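Local coordinates for AclR protein (Streptomyces galilaeus, PDB 2GEY) that is a putative hydroxylase of the SnoaL-like family, thought to act in the biosynthesis of aromatic polyketide antibiotics, at residues Phe89-Leu103 with Val120-Lys132. Numbering follows the deposited sequence.
Sequences FMGVQPTGQRVSWHL and VINMRPLLVRLGK
Trp101 and Met123 meet where strand 113-122 gives way to helix 124-129. In the modelled conformer described here, Met123 CE lies over one face of the indole, 3.4 Å from the centroid of its five-membered ring and 8° off the normal, a CH-pi contact. The sulfur of this conformer stands farther out. Leu126 fills the middle of the tight part. Its CG is anti to the backbone N (chi1 179°), and its methyls part: CD1 packs 3.6 Å from Val99 CB, and CD2 touches Trp101 CE3 and Phe89 CE2. Leu130 CD1 comes to the edge of the Phe89 ring, 3.8 Å from Phe89 CD2. Met90 CE is pressed tightly between Leu130 CD1 (3.2 Å) and Leu127 CD2 (3.4 Å).

The polar outer side is looser. Gln97 NE2 gives a weak, bent bond to Arg129 O (3.1 Å, 121°), and Lys132 NZ a weak one to Met90 O. Arg129 has a salt bridge to Asp135.

At the other end, the strands pair antiparallel. His102 N bonds to Asn122 O at 3.2 Å, and Asn122 N returns to His102 O at 2.8 Å. Asn122 OD1 closes an Asx turn with Arg124 N. Glu38 of the second subunit hydrogen-bonds Asn122 and makes a salt bridge to Arg124. In this SnoaL-like alpha+beta barrel (NTF2 clan), strand 98-110 lies between its hairpin partner 113-122 and strand 74-84, and helix 124-129 turns back beside it.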
ATOM      1  N   PHE A  89     -11.508  18.376  -5.664  1.00 31.42           N
ATOM      2  CA  PHE A  89     -11.263  17.161  -4.906  1.00 31.96           C
ATOM      3  C   PHE A  89     -10.601  17.496  -3.575  1.00 32.54           C
ATOM      4  O   PHE A  89      -9.623  18.242  -3.537  1.00 32.30           O
ATOM      5  CB  PHE A  89     -10.379  16.204  -5.707  1.00 31.36           C
ATOM      6  CG  PHE A  89     -10.332  14.818  -5.140  1.00 30.93           C
ATOM      7  CD1 PHE A  89     -11.462  14.012  -5.161  1.00 31.19           C
ATOM      8  CD2 PHE A  89      -9.172  14.319  -4.578  1.00 30.32           C
ATOM      9  CE1 PHE A  89     -11.430  12.733  -4.635  1.00 31.08           C
ATOM     10  CE2 PHE A  89      -9.130  13.037  -4.046  1.00 31.20           C
ATOM     11  CZ  PHE A  89     -10.261  12.242  -4.078  1.00 31.00           C
ATOM     12  N   MET A  90     -11.147  16.938  -2.493  1.00 33.63           N
ATOM     13  CA  MET A  90     -10.685  17.205  -1.126  1.00 34.61           C
ATOM     14  C   MET A  90     -10.549  18.698  -0.834  1.00 34.44           C
ATOM     15  O   MET A  90      -9.611  19.125  -0.163  1.00 34.77           O
ATOM     16  CB  MET A  90      -9.351  16.510  -0.863  1.00 34.87           C
ATOM     17  CG  MET A  90      -9.370  15.021  -1.092  1.00 36.05           C
ATOM     18  SD  MET A  90      -7.854  14.199  -0.573  1.00 38.85           S
ATOM     19  CE  MET A  90      -6.597  15.262  -1.251  1.00 38.66           C
ATOM     20  N   GLY A  91     -11.489  19.486  -1.352  1.00 34.49           N
ATOM     21  CA  GLY A  91     -11.495  20.926  -1.149  1.00 34.30           C
ATOM     22  C   GLY A  91     -10.497  21.705  -1.988  1.00 34.20           C
ATOM     23  O   GLY A  91     -10.377  22.916  -1.829  1.00 34.29           O
ATOM     24  N   VAL A  92      -9.787  21.028  -2.887  1.00 33.84           N
ATOM     25  CA  VAL A  92      -8.782  21.678  -3.727  1.00 33.71           C
ATOM     26  C   VAL A  92      -9.331  21.897  -5.133  1.00 33.64           C
ATOM     27  O   VAL A  92      -9.781  20.952  -5.779  1.00 33.44           O
ATOM     28  CB  VAL A  92      -7.498  20.831  -3.809  1.00 33.46           C
ATOM     29  CG1 VAL A  92      -6.458  21.504  -4.704  1.00 33.55           C
ATOM     30  CG2 VAL A  92      -6.946  20.599  -2.419  1.00 33.27           C
ATOM     31  N   GLN A  93      -9.286  23.140  -5.608  1.00 33.67           N
ATOM     32  CA  GLN A  93      -9.782  23.459  -6.943  1.00 33.92           C
ATOM     33  C   GLN A  93      -8.907  22.804  -8.012  1.00 33.73           C
ATOM     34  O   GLN A  93      -7.695  22.673  -7.828  1.00 33.58           O
ATOM     35  CB  GLN A  93      -9.832  24.971  -7.162  1.00 34.01           C
ATOM     36  CG  GLN A  93     -10.782  25.708  -6.220  1.00 35.00           C
ATOM     37  CD  GLN A  93     -12.189  25.132  -6.230  1.00 36.03           C
ATOM     38  OE1 GLN A  93     -12.789  24.938  -7.287  1.00 36.81           O
ATOM     39  NE2 GLN A  93     -12.717  24.849  -5.046  1.00 37.53           N
ATOM     40  N   PRO A  94      -9.518  22.396  -9.136  1.00 33.82           N
ATOM     41  CA  PRO A  94      -8.782  21.681 -10.173  1.00 33.99           C
ATOM     42  C   PRO A  94      -7.667  22.503 -10.813  1.00 34.12           C
ATOM     43  O   PRO A  94      -7.858  23.680 -11.121  1.00 33.90           O
ATOM     44  CB  PRO A  94      -9.862  21.342 -11.205  1.00 34.01           C
ATOM     45  CG  PRO A  94     -10.946  22.310 -10.966  1.00 33.68           C
ATOM     46  CD  PRO A  94     -10.935  22.570  -9.499  1.00 33.73           C
ATOM     47  N   THR A  95      -6.514  21.861 -10.992  1.00 34.36           N
ATOM     48  CA  THR A  95      -5.334  22.485 -11.585  1.00 34.36           C
ATOM     49  C   THR A  95      -5.204  22.144 -13.074  1.00 34.19           C
ATOM     50  O   THR A  95      -4.666  22.924 -13.854  1.00 34.50           O
ATOM     51  CB  THR A  95      -4.057  22.016 -10.855  1.00 34.82           C
ATOM     52  OG1 THR A  95      -4.085  20.593 -10.693  1.00 35.80           O
ATOM     53  CG2 THR A  95      -3.963  22.649  -9.477  1.00 35.78           C
ATOM     54  N   GLY A  96      -5.706  20.978 -13.466  1.00 33.38           N
ATOM     55  CA  GLY A  96      -5.404  20.419 -14.779  1.00 33.00           C
ATOM     56  C   GLY A  96      -4.092  19.648 -14.759  1.00 32.53           C
ATOM     57  O   GLY A  96      -3.617  19.207 -15.806  1.00 32.77           O
ATOM     58  N   GLN A  97      -3.514  19.485 -13.569  1.00 31.91           N
ATOM     59  CA  GLN A  97      -2.266  18.745 -13.385  1.00 31.76           C
ATOM     60  C   GLN A  97      -2.499  17.263 -13.585  1.00 30.14           C
ATOM     61  O   GLN A  97      -3.543  16.746 -13.190  1.00 29.66           O
ATOM     62  CB  GLN A  97      -1.747  18.866 -11.948  1.00 31.91           C
ATOM     63  CG  GLN A  97      -0.810  19.995 -11.638  1.00 34.54           C
ATOM     64  CD  GLN A  97       0.045  19.669 -10.414  1.00 35.03           C
ATOM     65  OE1 GLN A  97       1.275  19.648 -10.490  1.00 40.05           O
ATOM     66  NE2 GLN A  97      -0.611  19.368  -9.290  1.00 38.84           N
ATOM     67  N   ARG A  98      -1.503  16.576 -14.134  1.00 29.13           N
ATOM     68  CA  ARG A  98      -1.500  15.119 -14.105  1.00 28.39           C
ATOM     69  C   ARG A  98      -1.203  14.633 -12.690  1.00 27.80           C
ATOM     70  O   ARG A  98      -0.328  15.171 -12.004  1.00 26.73           O
ATOM     71  CB  ARG A  98      -0.466  14.547 -15.071  1.00 28.75           C
ATOM     72  CG  ARG A  98      -0.752  14.837 -16.533  1.00 29.28           C
ATOM     73  CD  ARG A  98      -1.973  14.066 -17.034  1.00 31.29           C
ATOM     74  NE  ARG A  98      -1.674  12.644 -17.167  1.00 31.92           N
ATOM     75  CZ  ARG A  98      -2.575  11.686 -17.383  1.00 31.66           C
ATOM     76  NH1 ARG A  98      -3.876  11.964 -17.480  1.00 29.71           N
ATOM     77  NH2 ARG A  98      -2.160  10.433 -17.498  1.00 31.52           N
ATOM     78  N   VAL A  99      -1.922  13.598 -12.270  1.00 26.57           N
ATOM     79  CA  VAL A  99      -1.777  13.037 -10.942  1.00 26.38           C
ATOM     80  C   VAL A  99      -1.720  11.523 -11.047  1.00 26.06           C
ATOM     81  O   VAL A  99      -2.067  10.954 -12.088  1.00 25.23           O
ATOM     82  CB  VAL A  99      -2.938  13.449 -10.005  1.00 26.29           C
ATOM     83  CG1 VAL A  99      -3.019  14.977  -9.878  1.00 26.65           C
ATOM     84  CG2 VAL A  99      -4.279  12.869 -10.478  1.00 26.29           C
ATOM     85  N   SER A 100      -1.283  10.895  -9.962  1.00 25.60           N
ATOM     86  CA  SER A 100      -1.231   9.444  -9.858  1.00 25.94           C
ATOM     87  C   SER A 100      -1.425   8.986  -8.416  1.00 25.94           C
ATOM     88  O   SER A 100      -1.167   9.732  -7.454  1.00 25.68           O
ATOM     89  CB  SER A 100       0.100   8.910 -10.399  1.00 26.34           C
ATOM     90  OG  SER A 100       1.184   9.341  -9.583  1.00 27.87           O
ATOM     91  N   TRP A 101      -1.886   7.751  -8.269  1.00 25.14           N
ATOM     92  CA  TRP A 101      -1.861   7.084  -6.988  1.00 25.23           C
ATOM     93  C   TRP A 101      -1.837   5.575  -7.198  1.00 24.65           C
ATOM     94  O   TRP A 101      -1.839   5.100  -8.337  1.00 24.14           O
ATOM     95  CB  TRP A 101      -3.007   7.557  -6.070  1.00 25.53           C
ATOM     96  CG  TRP A 101      -4.393   7.240  -6.499  1.00 26.01           C
ATOM     97  CD1 TRP A 101      -5.140   6.171  -6.116  1.00 26.66           C
ATOM     98  CD2 TRP A 101      -5.229   8.031  -7.350  1.00 26.85           C
ATOM     99  NE1 TRP A 101      -6.382   6.230  -6.688  1.00 27.43           N
ATOM    100  CE2 TRP A 101      -6.468   7.367  -7.447  1.00 27.25           C
ATOM    101  CE3 TRP A 101      -5.051   9.238  -8.037  1.00 26.71           C
ATOM    102  CZ2 TRP A 101      -7.527   7.867  -8.208  1.00 27.11           C
ATOM    103  CZ3 TRP A 101      -6.091   9.728  -8.795  1.00 26.98           C
ATOM    104  CH2 TRP A 101      -7.318   9.042  -8.876  1.00 26.85           C
ATOM    105  N   HIS A 102      -1.749   4.837  -6.103  1.00 24.53           N
ATOM    106  CA  HIS A 102      -1.503   3.401  -6.163  1.00 24.51           C
ATOM    107  C   HIS A 102      -2.409   2.729  -5.174  1.00 24.64           C
ATOM    108  O   HIS A 102      -2.687   3.273  -4.107  1.00 24.35           O
ATOM    109  CB  HIS A 102      -0.040   3.105  -5.834  1.00 24.44           C
ATOM    110  CG  HIS A 102       0.923   3.923  -6.634  1.00 24.55           C
ATOM    111  ND1 HIS A 102       1.363   3.544  -7.883  1.00 23.57           N
ATOM    112  CD2 HIS A 102       1.484   5.131  -6.385  1.00 24.28           C
ATOM    113  CE1 HIS A 102       2.170   4.473  -8.361  1.00 25.48           C
ATOM    114  NE2 HIS A 102       2.267   5.444  -7.470  1.00 24.91           N
ATOM    115  N   LEU A 103      -2.893   1.546  -5.519  1.00 24.20           N
ATOM    116  CA  LEU A 103      -3.761   0.812  -4.613  0.50 24.34           C
ATOM    117  C   LEU A 103      -3.678  -0.681  -4.859  1.00 24.13           C
ATOM    118  O   LEU A 103      -3.229  -1.112  -5.915  1.00 23.68           O
ATOM    119  CB  LEU A 103      -5.201   1.298  -4.773  0.50 24.42           C
ATOM    120  CG  LEU A 103      -5.768   1.220  -6.197  0.50 24.56           C
ATOM    121  CD1 LEU A 103      -6.579  -0.035  -6.382  0.50 24.51           C
ATOM    122  CD2 LEU A 103      -6.607   2.441  -6.525  0.50 25.47           C
ATOM    123  N   VAL A 120      -6.407  -1.161  -0.087  1.00 25.27           N
ATOM    124  CA  VAL A 120      -5.326  -0.439   0.560  1.00 25.25           C
ATOM    125  C   VAL A 120      -4.890   0.595  -0.459  1.00 24.95           C
ATOM    126  O   VAL A 120      -4.363   0.249  -1.525  1.00 24.49           O
ATOM    127  CB  VAL A 120      -4.155  -1.364   0.946  1.00 24.93           C
ATOM    128  CG1 VAL A 120      -2.988  -0.552   1.482  1.00 25.25           C
ATOM    129  CG2 VAL A 120      -4.605  -2.407   1.960  1.00 25.37           C
ATOM    130  N   ILE A 121      -5.132   1.865  -0.146  1.00 25.34           N
ATOM    131  CA  ILE A 121      -4.914   2.932  -1.093  1.00 25.94           C
ATOM    132  C   ILE A 121      -3.824   3.875  -0.601  1.00 25.88           C
ATOM    133  O   ILE A 121      -3.923   4.430   0.495  1.00 26.14           O
ATOM    134  CB  ILE A 121      -6.202   3.731  -1.350  1.00 25.83           C
ATOM    135  CG1 ILE A 121      -7.335   2.792  -1.780  1.00 26.61           C
ATOM    136  CG2 ILE A 121      -5.947   4.813  -2.411  1.00 25.99           C
ATOM    137  CD1 ILE A 121      -8.673   3.443  -1.848  1.00 27.69           C
ATOM    138  N   ASN A 122      -2.784   4.019  -1.419  1.00 26.31           N
ATOM    139  CA  ASN A 122      -1.723   4.978  -1.192  1.00 26.54           C
ATOM    140  C   ASN A 122      -1.965   6.221  -2.027  1.00 26.46           C
ATOM    141  O   ASN A 122      -1.633   6.246  -3.221  1.00 26.00           O
ATOM    142  CB  ASN A 122      -0.357   4.390  -1.558  1.00 26.49           C
ATOM    143  CG  ASN A 122       0.748   5.419  -1.484  1.00 26.47           C
ATOM    144  OD1 ASN A 122       0.630   6.396  -0.755  1.00 26.63           O
ATOM    145  ND2 ASN A 122       1.819   5.220  -2.249  1.00 26.96           N
ATOM    146  N   MET A 123      -2.509   7.248  -1.374  1.00 26.89           N
ATOM    147  CA  MET A 123      -2.778   8.527  -2.028  0.70 27.92           C
ATOM    148  C   MET A 123      -1.633   9.525  -1.842  1.00 27.39           C
ATOM    149  O   MET A 123      -1.724  10.678  -2.261  1.00 26.58           O
ATOM    150  CB  MET A 123      -4.066   9.135  -1.484  0.70 28.19           C
ATOM    151  CG  MET A 123      -5.301   8.282  -1.702  0.70 30.19           C
ATOM    152  SD  MET A 123      -6.636   9.232  -2.425  0.70 33.17           S
ATOM    153  CE  MET A 123      -6.239   8.955  -4.142  0.70 35.02           C
ATOM    154  N   ARG A 124      -0.532   9.087  -1.237  1.00 27.18           N
ATOM    155  CA  ARG A 124       0.576  10.011  -0.979  1.00 27.15           C
ATOM    156  C   ARG A 124       0.935  10.917  -2.181  1.00 26.66           C
ATOM    157  O   ARG A 124       0.971  12.137  -2.027  1.00 26.50           O
ATOM    158  CB  ARG A 124       1.806   9.254  -0.458  1.00 27.00           C
ATOM    159  CG  ARG A 124       2.893  10.156   0.125  1.00 27.86           C
ATOM    160  CD  ARG A 124       4.269   9.505   0.025  1.00 27.39           C
ATOM    161  NE  ARG A 124       4.706   9.411  -1.367  1.00 27.39           N
ATOM    162  CZ  ARG A 124       5.219  10.416  -2.069  1.00 29.59           C
ATOM    163  NH1 ARG A 124       5.554  10.231  -3.338  1.00 30.07           N
ATOM    164  NH2 ARG A 124       5.426  11.607  -1.513  1.00 30.72           N
ATOM    165  N   PRO A 125       1.162  10.338  -3.381  1.00 26.78           N
ATOM    166  CA  PRO A 125       1.571  11.176  -4.516  1.00 26.75           C
ATOM    167  C   PRO A 125       0.501  12.193  -4.916  1.00 26.83           C
ATOM    168  O   PRO A 125       0.826  13.312  -5.326  1.00 26.51           O
ATOM    169  CB  PRO A 125       1.788  10.169  -5.659  1.00 27.15           C
ATOM    170  CG  PRO A 125       1.772   8.837  -5.048  1.00 27.01           C
ATOM    171  CD  PRO A 125       1.025   8.921  -3.768  1.00 26.90           C
ATOM    172  N   LEU A 126      -0.763  11.802  -4.794  1.00 26.81           N
ATOM    173  CA  LEU A 126      -1.867  12.709  -5.080  1.00 26.96           C
ATOM    174  C   LEU A 126      -1.945  13.813  -4.037  1.00 26.91           C
ATOM    175  O   LEU A 126      -2.174  14.981  -4.371  1.00 27.15           O
ATOM    176  CB  LEU A 126      -3.192  11.942  -5.130  1.00 26.78           C
ATOM    177  CG  LEU A 126      -4.455  12.768  -5.402  1.00 27.22           C
ATOM    178  CD1 LEU A 126      -4.354  13.495  -6.737  1.00 28.18           C
ATOM    179  CD2 LEU A 126      -5.682  11.870  -5.378  1.00 27.43           C
ATOM    180  N   LEU A 127      -1.756  13.449  -2.772  1.00 27.01           N
ATOM    181  CA  LEU A 127      -1.781  14.437  -1.693  1.00 27.41           C
ATOM    182  C   LEU A 127      -0.701  15.503  -1.874  1.00 27.43           C
ATOM    183  O   LEU A 127      -0.932  16.677  -1.572  1.00 26.89           O
ATOM    184  CB  LEU A 127      -1.656  13.767  -0.325  1.00 27.76           C
ATOM    185  CG  LEU A 127      -2.839  12.883   0.084  1.00 28.52           C
ATOM    186  CD1 LEU A 127      -2.449  11.982   1.253  1.00 29.53           C
ATOM    187  CD2 LEU A 127      -4.067  13.718   0.424  1.00 30.14           C
ATOM    188  N   VAL A 128       0.461  15.097  -2.381  1.00 27.79           N
ATOM    189  CA  VAL A 128       1.523  16.045  -2.709  1.00 28.38           C
ATOM    190  C   VAL A 128       1.078  16.982  -3.843  1.00 28.74           C
ATOM    191  O   VAL A 128       1.245  18.201  -3.742  1.00 28.39           O
ATOM    192  CB  VAL A 128       2.837  15.315  -3.069  1.00 28.32           C
ATOM    193  CG1 VAL A 128       3.893  16.300  -3.570  1.00 29.07           C
ATOM    194  CG2 VAL A 128       3.360  14.567  -1.861  1.00 28.06           C
ATOM    195  N   ARG A 129       0.499  16.416  -4.903  1.00 29.07           N
ATOM    196  CA  ARG A 129       0.038  17.205  -6.052  1.00 29.67           C
ATOM    197  C   ARG A 129      -1.055  18.197  -5.683  1.00 29.58           C
ATOM    198  O   ARG A 129      -1.124  19.298  -6.246  1.00 29.71           O
ATOM    199  CB  ARG A 129      -0.462  16.294  -7.176  1.00 30.59           C
ATOM    200  CG  ARG A 129       0.638  15.601  -7.941  1.00 33.26           C
ATOM    201  CD  ARG A 129       1.425  16.561  -8.835  1.00 38.38           C
ATOM    202  NE  ARG A 129       2.854  16.294  -8.693  1.00 40.98           N
ATOM    203  CZ  ARG A 129       3.735  17.042  -8.024  1.00 41.69           C
ATOM    204  NH1 ARG A 129       3.388  18.184  -7.432  1.00 41.88           N
ATOM    205  NH2 ARG A 129       4.999  16.642  -7.967  1.00 43.33           N
ATOM    206  N   LEU A 130      -1.900  17.815  -4.732  1.00 29.16           N
ATOM    207  CA  LEU A 130      -2.962  18.689  -4.261  1.00 29.26           C
ATOM    208  C   LEU A 130      -2.517  19.650  -3.161  1.00 28.85           C
ATOM    209  O   LEU A 130      -3.332  20.432  -2.670  1.00 28.28           O
ATOM    210  CB  LEU A 130      -4.141  17.857  -3.765  1.00 29.32           C
ATOM    211  CG  LEU A 130      -4.821  17.029  -4.854  1.00 30.92           C
ATOM    212  CD1 LEU A 130      -5.974  16.285  -4.271  1.00 31.97           C
ATOM    213  CD2 LEU A 130      -5.286  17.886  -6.007  1.00 31.38           C
ATOM    214  N   GLY A 131      -1.243  19.583  -2.772  1.00 28.71           N
ATOM    215  CA  GLY A 131      -0.676  20.507  -1.798  1.00 28.84           C
ATOM    216  C   GLY A 131      -0.997  20.191  -0.348  1.00 28.94           C
ATOM    217  O   GLY A 131      -0.797  21.039   0.533  1.00 28.47           O
ATOM    218  N   LYS A 132      -1.488  18.982  -0.090  1.00 28.67           N
ATOM    219  CA  LYS A 132      -1.829  18.559   1.268  1.00 29.20           C
ATOM    220  C   LYS A 132      -0.588  18.099   2.019  1.00 29.34           C
ATOM    221  O   LYS A 132      -0.559  18.120   3.251  1.00 29.45           O
ATOM    222  CB  LYS A 132      -2.843  17.417   1.241  1.00 29.36           C
ATOM    223  CG  LYS A 132      -4.162  17.750   0.563  1.00 29.89           C
ATOM    224  CD  LYS A 132      -4.930  18.815   1.327  1.00 31.08           C
ATOM    225  CE  LYS A 132      -6.400  18.823   0.942  0.50 30.88           C
ATOM    226  NZ  LYS A 132      -7.074  17.563   1.367  0.50 31.72           N
TER